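Local coordinates for protein angiotensin-converting enzyme (Anopheles gambiae, PDB 6S1Y) that probably cleaves peptides as a zinc-dependent metallopeptidase of the angiotensin-converting enzyme family, with a largely helical fold around a buried active site, at residues F263-P268 / K417-Y422; E219-Y224 / Q581-E586; T303-T308 / Y364-Q369. All blocks are in the same frame, centred on the assembly; numbering follows the deposited sequence.

Interactions 1 and 2 lie side by side, their centres about 12 Å apart, and touch directly: P266 lies against Y224 and W582, and I418 against W582, so that the loop 263-268 and helices 203-233, 414-429 and 577-590 share one packed region. In sequence, interaction 2 spans the widest interval, interaction 1 falls within it, and interaction 3 falls within both. The centre of interaction 3 lies about 38 Å from that of interaction 1 and about 42 Å from that of interaction 2; it joins the segment leading into helix 307-312 to helix 349-368, which carries the zinc-binding histidines H357 and H361.

Interaction 1: F263-P268 / K417-Y422; sequences FTTPFP and KINQFY
The carboxamide of N419, on helix 414-429, meets the loop 263-268 as a two-sided clamp on the backbone of F267. Its OD1 accepts the F267 N-H at 3.0 Å, in the carbonyl plane and on a lone pair, while ND2 donates to F267 O over 2.8 Å, from above the plane of that carbonyl. Together with a further bond from ND2 to K271 O, they help fix the rotation of the amide. T265 OG1 donates to the same OD1 at 2.7 Å, but from 62° above the carbonyl plane, so two donors grip one oxygen from different directions. T265 can do this because its hydroxyl stands anti to the backbone N (chi1 -164°); a water joins that hydroxyl to N419 O.

One turn along, Y422 reaches out with its ring turned to P266. The proline CD sits over one face, 3.9 Å from the ring centroid, a CH-pi contact displaced toward the rim. At the far end of the ring, Y422 OH donates to T264 OG1 at 2.7 Å, and the threonine oxygen lies in the plane of the ring. I418 completes the apolar side: its CG2 meets P266 CG, and its CB lies near the plane of the F267 ring, at the edge.

The loop is thus held by I418, N419 and Y422. Helix 203-233 borders the site through V225 beside Y422, and helix 577-590 packs W582 on both P266 and I418.

Interaction 2: E219-Y224 / Q581-E586; sequences EQLHAY and QWLLEE
Helices 203-233 and 577-590 meet through Q220 and L583, whose CA atoms are 6.0 Å apart, with the local axes 9.3 Å apart at closest approach and crossing at 54°. L583 is the central side chain, its two methyls divided between neighbours: CD1 rests on L221, 3.7 Å from its CA, and CD2 on Y224 CB, also at 3.7 Å. Beyond it Y224 and W582 form an offset edge-to-face pair, the indole edge directed at the phenol face, with planes at 66° and six-membered ring centroids 5.6 Å apart. E586 adds its CG at 3.8 Å from Y224 CE1.

Water supplies the polar links. One molecule donates to both Q220 OE1 and L584 O; the glutamine is folded at its second torsion (chi2 -63°), and L584 CD2 packs on its amide carbon. Another lies in the plane of the Y224 ring, close to OH, and donates to E586 OE1.

The interface therefore combines an apolar centre with bridged margins. Helix 414-429 closes one flank, bringing Y422 and V426 to L221.

Interaction 3: T303-T308 / Y364-Q369; sequences TKLPQT and YYLQYQ
L366, near the C-terminal end of helix 349-368, meets P306 on the helix that bears the HExxH zinc motif of this metallopeptidase family, with H357 and H361, which bind zinc together with E385. L366 lies more than a turn beyond H361, so the contact concerns the far end of the motif helix and the segment leading into helix 307-312. The two side chains reach toward each other tip to tip: P306 CD is 3.9 Å from CD1 of L366 and 4.1 Å from its CD2. T303 comes in obliquely and places its CG2 4.0 Å from the same CD1; that methyl stands anti to the threonine backbone N, which leaves OG1 on another side, toward Q367. L305 points its CB away, yet one methyl, CD2, still reaches the fringe of the group at 4.5 Å from L366 CD1.

What holds these groups in place lies mostly in the next shell. The backbone of T303 is fixed by Q363 of the motif helix, whose NE2 donates to T303 O, and that of L305 by D294, which takes its N-H. Strand 339-342 supplies V339, in contact with both P306 and L366, while the L305 side chain rests on L359 and I362 of helix 349-368. Across from T303, Q367 runs past it in the opposite direction, folded at its second torsion (chi2 -68°). Its NE2 is committed to OE1 of Q363; it lies 3.2 Å from T303 OG1, but at an angle too poor for a hydrogen bond.

Interaction 1: F263-P268 / K417-Y422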
loop_
_atom_site.group_PDB
_atom_site.type_symbol
_atom_site.label_atom_id
_atom_site.label_comp_id
_atom_site.label_asym_id
_atom_site.label_seq_id
_atom_site.Cartn_x
_atom_site.Cartn_y
_atom_site.Cartn_z
ATOM N N PHE A 263 13.724 14.510 -13.547
ATOM C CA PHE A 263 13.178 15.641 -14.302
ATOM C C PHE A 263 13.130 16.938 -13.490
ATOM O O PHE A 263 13.239 18.023 -14.061
ATOM C CB PHE A 263 11.764 15.230 -14.749
ATOM C CG PHE A 263 11.142 16.121 -15.762
ATOM C CD1 PHE A 263 11.733 16.303 -17.002
ATOM C CD2 PHE A 263 9.909 16.730 -15.503
ATOM C CE1 PHE A 263 11.137 17.115 -17.957
ATOM C CE2 PHE A 263 9.311 17.538 -16.449
ATOM C CZ PHE A 263 9.923 17.737 -17.676
ATOM N N THR A 264 12.960 16.858 -12.165
ATOM C CA THR A 264 12.822 18.056 -11.351
ATOM C C THR A 264 13.883 18.182 -10.262
ATOM O O THR A 264 13.726 18.996 -9.357
ATOM C CB THR A 264 11.432 18.102 -10.713
ATOM O OG1 THR A 264 11.260 16.957 -9.860
ATOM C CG2 THR A 264 10.348 18.114 -11.776
ATOM N N THR A 265 14.995 17.455 -10.371
ATOM C CA THR A 265 15.917 17.341 -9.258
ATOM C C THR A 265 16.719 18.625 -9.070
ATOM O O THR A 265 16.962 19.379 -10.024
ATOM C CB THR A 265 16.862 16.148 -9.466
ATOM O OG1 THR A 265 17.514 15.814 -8.229
ATOM C CG2 THR A 265 17.947 16.433 -10.521
ATOM N N PRO A 266 17.165 18.894 -7.849
ATOM C CA PRO A 266 17.925 20.136 -7.613
ATOM C C PRO A 266 19.200 20.262 -8.432
ATOM O O PRO A 266 19.531 21.369 -8.877
ATOM C CB PRO A 266 18.219 20.067 -6.112
ATOM C CG PRO A 266 17.069 19.326 -5.541
ATOM C CD PRO A 266 16.766 18.243 -6.591
ATOM N N PHE A 267 19.939 19.173 -8.637
ATOM C CA PHE A 267 21.284 19.227 -9.217
ATOM C C PHE A 267 21.352 18.172 -10.312
ATOM O O PHE A 267 21.958 17.100 -10.138
ATOM C CB PHE A 267 22.344 19.054 -8.129
ATOM C CG PHE A 267 22.278 20.142 -7.072
ATOM C CD1 PHE A 267 22.649 21.433 -7.387
ATOM C CD2 PHE A 267 21.809 19.879 -5.810
ATOM C CE1 PHE A 267 22.557 22.455 -6.454
ATOM C CE2 PHE A 267 21.710 20.884 -4.858
ATOM C CZ PHE A 267 22.092 22.180 -5.181
ATOM N N PRO A 268 20.728 18.446 -11.459
ATOM C CA PRO A 268 20.619 17.425 -12.503
ATOM C C PRO A 268 21.944 17.017 -13.118
ATOM O O PRO A 268 22.007 15.932 -13.713
ATOM C CB PRO A 268 19.705 18.083 -13.557
ATOM C CG PRO A 268 19.715 19.555 -13.247
ATOM C CD PRO A 268 19.942 19.655 -11.761
ATOM N N LYS A 417 23.987 14.586 -2.048
ATOM C CA LYS A 417 23.135 14.222 -0.924
ATOM C C LYS A 417 21.752 14.880 -1.017
ATOM O O LYS A 417 20.750 14.245 -0.647
ATOM C CB LYS A 417 23.847 14.552 0.379
ATOM C CG LYS A 417 24.748 13.405 0.813
ATOM C CD LYS A 417 25.840 13.839 1.777
ATOM C CE LYS A 417 25.293 14.555 2.997
ATOM N NZ LYS A 417 26.316 14.574 4.104
ATOM N N ILE A 418 21.661 16.111 -1.539
ATOM C CA ILE A 418 20.352 16.733 -1.747
ATOM C C ILE A 418 19.556 15.965 -2.809
ATOM O O ILE A 418 18.384 15.637 -2.603
ATOM C CB ILE A 418 20.523 18.221 -2.118
ATOM C CG1 ILE A 418 21.253 18.996 -0.999
ATOM C CG2 ILE A 418 19.188 18.873 -2.381
ATOM C CD1 ILE A 418 20.544 18.993 0.337
ATOM N N ASN A 419 20.182 15.645 -3.954
ATOM C CA ASN A 419 19.496 14.833 -4.956
ATOM C C ASN A 419 18.931 13.560 -4.333
ATOM O O ASN A 419 17.824 13.120 -4.681
ATOM C CB ASN A 419 20.419 14.428 -6.108
ATOM C CG ASN A 419 20.676 15.547 -7.092
ATOM O OD1 ASN A 419 19.929 16.527 -7.150
ATOM N ND2 ASN A 419 21.738 15.409 -7.885
ATOM N N GLN A 420 19.691 12.949 -3.423
ATOM C CA GLN A 420 19.262 11.727 -2.752
ATOM C C GLN A 420 18.085 11.988 -1.823
ATOM O O GLN A 420 17.057 11.304 -1.902
ATOM C CB GLN A 420 20.447 11.139 -1.976
ATOM C CG GLN A 420 20.118 9.906 -1.139
ATOM C CD GLN A 420 21.214 9.565 -0.134
ATOM O OE1 GLN A 420 22.336 10.092 -0.191
ATOM N NE2 GLN A 420 20.888 8.683 0.802
ATOM N N PHE A 421 18.216 12.975 -0.930
ATOM C CA PHE A 421 17.110 13.326 -0.036
ATOM C C PHE A 421 15.860 13.703 -0.830
ATOM O O PHE A 421 14.727 13.382 -0.440
ATOM C CB PHE A 421 17.505 14.503 0.871
ATOM C CG PHE A 421 18.718 14.261 1.736
ATOM C CD1 PHE A 421 19.119 12.976 2.092
ATOM C CD2 PHE A 421 19.468 15.336 2.190
ATOM C CE1 PHE A 421 20.274 12.769 2.892
ATOM C CE2 PHE A 421 20.610 15.148 2.993
ATOM C CZ PHE A 421 21.007 13.867 3.348
ATOM N N TYR A 422 16.048 14.432 -1.928
ATOM C CA TYR A 422 14.926 14.858 -2.753
ATOM C C TYR A 422 14.195 13.659 -3.325
ATOM O O TYR A 422 12.976 13.529 -3.172
ATOM C CB TYR A 422 15.432 15.758 -3.870
ATOM C CG TYR A 422 14.366 16.251 -4.785
ATOM C CD1 TYR A 422 13.456 17.239 -4.357
ATOM C CD2 TYR A 422 14.236 15.745 -6.079
ATOM C CE1 TYR A 422 12.458 17.705 -5.198
ATOM C CE2 TYR A 422 13.251 16.222 -6.938
ATOM C CZ TYR A 422 12.359 17.197 -6.485
ATOM O OH TYR A 422 11.373 17.671 -7.303
HETATM O O HOH W 1 17.002 13.115 -7.123
#

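Interaction 2: E219-Y224 / Q581-E586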
loop_
_atom_site.group_PDB
_atom_site.type_symbol
_atom_site.label_atom_id
_atom_site.label_comp_id
_atom_site.label_asym_id
_atom_site.label_seq_id
_atom_site.Cartn_x
_atom_site.Cartn_y
_atom_site.Cartn_z
ATOM N N GLU A 219 4.402 20.664 2.437
ATOM C CA GLU A 219 4.087 21.865 1.663
ATOM C C GLU A 219 5.349 22.498 1.080
ATOM O O GLU A 219 5.312 23.023 -0.040
ATOM C CB GLU A 219 3.275 22.855 2.516
ATOM C CG GLU A 219 1.860 22.276 2.799
ATOM C CD GLU A 219 0.900 23.207 3.555
ATOM O OE1 GLU A 219 -0.312 22.975 3.394
ATOM O OE2 GLU A 219 1.344 24.122 4.300
ATOM N N GLN A 220 6.476 22.440 1.781
ATOM C CA GLN A 220 7.717 22.900 1.181
ATOM C C GLN A 220 8.091 22.061 -0.038
ATOM O O GLN A 220 8.535 22.600 -1.052
ATOM C CB GLN A 220 8.841 22.882 2.220
ATOM C CG GLN A 220 8.633 23.876 3.369
ATOM C CD GLN A 220 8.615 25.312 2.887
ATOM O OE1 GLN A 220 9.450 25.715 2.081
ATOM N NE2 GLN A 220 7.651 26.088 3.378
ATOM N N LEU A 221 7.914 20.743 0.025
ATOM C CA LEU A 221 8.316 19.886 -1.095
ATOM C C LEU A 221 7.396 20.098 -2.280
ATOM O O LEU A 221 7.853 20.274 -3.416
ATOM C CB LEU A 221 8.280 18.422 -0.671
ATOM C CG LEU A 221 8.739 17.420 -1.726
ATOM C CD1 LEU A 221 10.192 17.712 -2.172
ATOM C CD2 LEU A 221 8.635 15.976 -1.185
ATOM N N HIS A 222 6.077 20.043 -2.030
ATOM C CA HIS A 222 5.084 20.426 -3.022
ATOM C C HIS A 222 5.441 21.735 -3.703
ATOM O O HIS A 222 5.303 21.869 -4.923
ATOM C CB HIS A 222 3.726 20.547 -2.333
ATOM C CG HIS A 222 2.642 21.081 -3.206
ATOM N ND1 HIS A 222 2.583 22.400 -3.587
ATOM C CD2 HIS A 222 1.574 20.471 -3.768
ATOM C CE1 HIS A 222 1.536 22.577 -4.368
ATOM N NE2 HIS A 222 0.903 21.424 -4.487
ATOM N N ALA A 223 5.895 22.721 -2.935
ATOM C CA ALA A 223 6.184 24.031 -3.524
ATOM C C ALA A 223 7.388 23.970 -4.456
ATOM O O ALA A 223 7.417 24.636 -5.491
ATOM C CB ALA A 223 6.417 25.050 -2.418
ATOM N N TYR A 224 8.400 23.182 -4.104
ATOM C CA TYR A 224 9.564 23.060 -4.981
ATOM C C TYR A 224 9.207 22.328 -6.267
ATOM O O TYR A 224 9.546 22.777 -7.365
ATOM C CB TYR A 224 10.698 22.351 -4.249
ATOM C CG TYR A 224 11.994 22.356 -5.041
ATOM C CD1 TYR A 224 12.829 23.456 -5.004
ATOM C CD2 TYR A 224 12.340 21.291 -5.864
ATOM C CE1 TYR A 224 13.993 23.499 -5.742
ATOM C CE2 TYR A 224 13.535 21.307 -6.603
ATOM C CZ TYR A 224 14.352 22.415 -6.539
ATOM O OH TYR A 224 15.510 22.462 -7.258
ATOM N N GLN A 581 15.113 21.285 5.809
ATOM C CA GLN A 581 15.910 22.494 6.003
ATOM C C GLN A 581 16.355 23.061 4.663
ATOM O O GLN A 581 16.363 24.276 4.466
ATOM C CB GLN A 581 17.122 22.224 6.889
ATOM C CG GLN A 581 16.805 21.688 8.263
ATOM C CD GLN A 581 15.870 22.606 9.071
ATOM O OE1 GLN A 581 15.949 23.837 8.992
ATOM N NE2 GLN A 581 14.977 22.000 9.842
ATOM N N TRP A 582 16.700 22.197 3.716
ATOM C CA TRP A 582 17.164 22.686 2.428
ATOM C C TRP A 582 16.029 23.348 1.659
ATOM O O TRP A 582 16.208 24.423 1.086
ATOM C CB TRP A 582 17.780 21.549 1.621
ATOM C CG TRP A 582 18.429 22.032 0.383
ATOM C CD1 TRP A 582 19.694 22.527 0.256
ATOM C CD2 TRP A 582 17.838 22.093 -0.918
ATOM N NE1 TRP A 582 19.935 22.863 -1.052
ATOM C CE2 TRP A 582 18.803 22.620 -1.788
ATOM C CE3 TRP A 582 16.596 21.735 -1.428
ATOM C CZ2 TRP A 582 18.559 22.805 -3.147
ATOM C CZ3 TRP A 582 16.363 21.907 -2.772
ATOM C CH2 TRP A 582 17.341 22.434 -3.616
ATOM N N LEU A 583 14.840 22.749 1.684
ATOM C CA LEU A 583 13.704 23.316 0.962
ATOM C C LEU A 583 13.294 24.667 1.530
ATOM O O LEU A 583 12.996 25.595 0.771
ATOM C CB LEU A 583 12.529 22.350 1.006
ATOM C CG LEU A 583 12.690 21.027 0.234
ATOM C CD1 LEU A 583 11.578 20.053 0.627
ATOM C CD2 LEU A 583 12.680 21.290 -1.259
ATOM N N LEU A 584 13.248 24.794 2.866
ATOM C CA LEU A 584 12.871 26.063 3.486
ATOM C C LEU A 584 13.698 27.208 2.923
ATOM O O LEU A 584 13.170 28.275 2.591
ATOM C CB LEU A 584 13.064 26.013 5.009
ATOM C CG LEU A 584 11.965 25.329 5.806
ATOM C CD1 LEU A 584 12.418 25.054 7.250
ATOM C CD2 LEU A 584 10.706 26.180 5.790
ATOM N N GLU A 585 15.010 27.006 2.834
ATOM C CA GLU A 585 15.893 28.048 2.324
ATOM C C GLU A 585 15.775 28.193 0.809
ATOM O O GLU A 585 15.739 29.317 0.299
ATOM C CB GLU A 585 17.337 27.747 2.738
ATOM C CG GLU A 585 18.343 28.831 2.338
ATOM C CD GLU A 585 17.990 30.220 2.890
ATOM O OE1 GLU A 585 18.382 31.215 2.237
ATOM O OE2 GLU A 585 17.329 30.314 3.963
ATOM N N GLU A 586 15.692 27.076 0.074
ATOM C CA GLU A 586 15.715 27.160 -1.386
ATOM C C GLU A 586 14.415 27.753 -1.931
ATOM O O GLU A 586 14.449 28.549 -2.873
ATOM C CB GLU A 586 15.989 25.781 -1.991
ATOM C CG GLU A 586 16.128 25.756 -3.512
ATOM C CD GLU A 586 17.446 26.316 -4.037
ATOM O OE1 GLU A 586 17.604 26.301 -5.279
ATOM O OE2 GLU A 586 18.329 26.731 -3.245
HETATM O O HOH W 2 10.445 28.290 2.325
HETATM O O HOH W 3 16.819 24.542 -7.155
#

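Interaction 3: T303-T308 / Y364-Q369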
loop_
_atom_site.group_PDB
_atom_site.type_symbol
_atom_site.label_atom_id
_atom_site.label_comp_id
_atom_site.label_asym_id
_atom_site.label_seq_id
_atom_site.Cartn_x
_atom_site.Cartn_y
_atom_site.Cartn_z
ATOM N N THR A 303 13.778 -16.401 6.775
ATOM C CA THR A 303 13.456 -17.611 6.037
ATOM C C THR A 303 13.657 -17.433 4.541
ATOM O O THR A 303 13.154 -16.475 3.946
ATOM C CB THR A 303 12.018 -18.035 6.309
ATOM O OG1 THR A 303 11.846 -18.261 7.712
ATOM C CG2 THR A 303 11.675 -19.302 5.518
ATOM N N LYS A 304 14.385 -18.369 3.936
ATOM C CA LYS A 304 14.529 -18.444 2.490
ATOM C C LYS A 304 13.201 -18.833 1.849
ATOM O O LYS A 304 12.398 -19.559 2.434
ATOM C CB LYS A 304 15.601 -19.483 2.127
ATOM C CG LYS A 304 15.942 -19.576 0.645
ATOM C CD LYS A 304 16.369 -20.993 0.252
ATOM C CE LYS A 304 17.694 -21.002 -0.507
ATOM N NZ LYS A 304 17.785 -19.955 -1.573
ATOM N N LEU A 305 12.977 -18.359 0.626
ATOM C CA LEU A 305 11.701 -18.645 -0.034
ATOM C C LEU A 305 11.598 -20.141 -0.320
ATOM O O LEU A 305 12.521 -20.712 -0.897
ATOM C CB LEU A 305 11.565 -17.852 -1.342
ATOM C CG LEU A 305 11.379 -16.335 -1.209
ATOM C CD1 LEU A 305 11.444 -15.656 -2.561
ATOM C CD2 LEU A 305 10.054 -16.008 -0.531
ATOM N N PRO A 306 10.493 -20.794 0.033
ATOM C CA PRO A 306 10.322 -22.212 -0.324
ATOM C C PRO A 306 10.148 -22.401 -1.817
ATOM O O PRO A 306 9.801 -21.477 -2.565
ATOM C CB PRO A 306 9.050 -22.620 0.425
ATOM C CG PRO A 306 8.241 -21.297 0.533
ATOM C CD PRO A 306 9.296 -20.225 0.699
ATOM N N GLN A 307 10.373 -23.648 -2.247
ATOM C CA GLN A 307 10.264 -23.977 -3.667
ATOM C C GLN A 307 8.835 -23.810 -4.169
ATOM O O GLN A 307 8.621 -23.447 -5.326
ATOM C CB GLN A 307 10.770 -25.413 -3.913
ATOM C CG GLN A 307 10.762 -25.834 -5.368
ATOM C CD GLN A 307 11.772 -25.065 -6.188
ATOM O OE1 GLN A 307 12.864 -24.729 -5.701
ATOM N NE2 GLN A 307 11.410 -24.753 -7.435
ATOM N N THR A 308 7.843 -24.107 -3.330
ATOM C CA THR A 308 6.452 -23.851 -3.716
ATOM C C THR A 308 6.277 -22.413 -4.227
ATOM O O THR A 308 5.576 -22.171 -5.223
ATOM C CB THR A 308 5.527 -24.115 -2.527
ATOM O OG1 THR A 308 5.627 -25.492 -2.142
ATOM C CG2 THR A 308 4.087 -23.822 -2.882
ATOM N N TYR A 364 6.518 -12.291 6.118
ATOM C CA TYR A 364 5.657 -12.244 7.289
ATOM C C TYR A 364 4.829 -13.524 7.361
ATOM O O TYR A 364 4.756 -14.175 8.410
ATOM C CB TYR A 364 4.779 -10.996 7.220
ATOM C CG TYR A 364 4.345 -10.347 8.533
ATOM C CD1 TYR A 364 4.388 -11.020 9.746
ATOM C CD2 TYR A 364 3.873 -9.029 8.532
ATOM C CE1 TYR A 364 3.961 -10.395 10.937
ATOM C CE2 TYR A 364 3.463 -8.396 9.695
ATOM C CZ TYR A 364 3.499 -9.075 10.900
ATOM O OH TYR A 364 3.070 -8.398 12.032
ATOM N N TYR A 365 4.223 -13.915 6.229
ATOM C CA TYR A 365 3.509 -15.185 6.155
ATOM C C TYR A 365 4.374 -16.321 6.705
ATOM O O TYR A 365 3.941 -17.085 7.577
ATOM C CB TYR A 365 3.099 -15.483 4.704
ATOM C CG TYR A 365 2.138 -14.494 4.025
ATOM C CD1 TYR A 365 1.282 -13.676 4.760
ATOM C CD2 TYR A 365 2.107 -14.387 2.634
ATOM C CE1 TYR A 365 0.424 -12.790 4.134
ATOM C CE2 TYR A 365 1.241 -13.509 1.995
ATOM C CZ TYR A 365 0.407 -12.713 2.746
ATOM O OH TYR A 365 -0.435 -11.839 2.093
ATOM N N LEU A 366 5.618 -16.432 6.215
ATOM C CA LEU A 366 6.477 -17.540 6.619
ATOM C C LEU A 366 6.799 -17.483 8.102
ATOM O O LEU A 366 6.891 -18.530 8.753
ATOM C CB LEU A 366 7.760 -17.556 5.791
ATOM C CG LEU A 366 7.516 -17.853 4.310
ATOM C CD1 LEU A 366 8.755 -17.551 3.488
ATOM C CD2 LEU A 366 7.082 -19.327 4.079
ATOM N N GLN A 367 6.918 -16.279 8.671
ATOM C CA GLN A 367 7.327 -16.161 10.068
ATOM C C GLN A 367 6.213 -16.530 11.042
ATOM O O GLN A 367 6.503 -16.928 12.175
ATOM C CB GLN A 367 7.809 -14.739 10.369
ATOM C CG GLN A 367 9.138 -14.395 9.725
ATOM C CD GLN A 367 10.293 -15.179 10.338
ATOM O OE1 GLN A 367 10.353 -15.355 11.550
ATOM N NE2 GLN A 367 11.209 -15.640 9.499
ATOM N N TYR A 368 4.946 -16.386 10.663
ATOM C CA TYR A 368 3.874 -16.693 11.602
ATOM C C TYR A 368 3.011 -17.882 11.173
ATOM O O TYR A 368 1.977 -18.137 11.795
ATOM C CB TYR A 368 3.005 -15.447 11.864
ATOM C CG TYR A 368 2.222 -14.821 10.710
ATOM C CD1 TYR A 368 1.400 -15.582 9.881
ATOM C CD2 TYR A 368 2.248 -13.436 10.502
ATOM C CE1 TYR A 368 0.661 -14.987 8.846
ATOM C CE2 TYR A 368 1.521 -12.839 9.474
ATOM C CZ TYR A 368 0.721 -13.612 8.658
ATOM O OH TYR A 368 -0.007 -13.011 7.651
ATOM N N GLN A 369 3.434 -18.641 10.162
ATOM C CA GLN A 369 2.613 -19.743 9.672
ATOM C C GLN A 369 2.469 -20.880 10.680
ATOM O O GLN A 369 1.576 -21.717 10.507
ATOM C CB GLN A 369 3.180 -20.285 8.366
ATOM C CG GLN A 369 4.549 -20.913 8.450
ATOM C CD GLN A 369 4.964 -21.514 7.121
ATOM O OE1 GLN A 369 4.157 -21.600 6.194
ATOM N NE2 GLN A 369 6.215 -21.926 7.015
#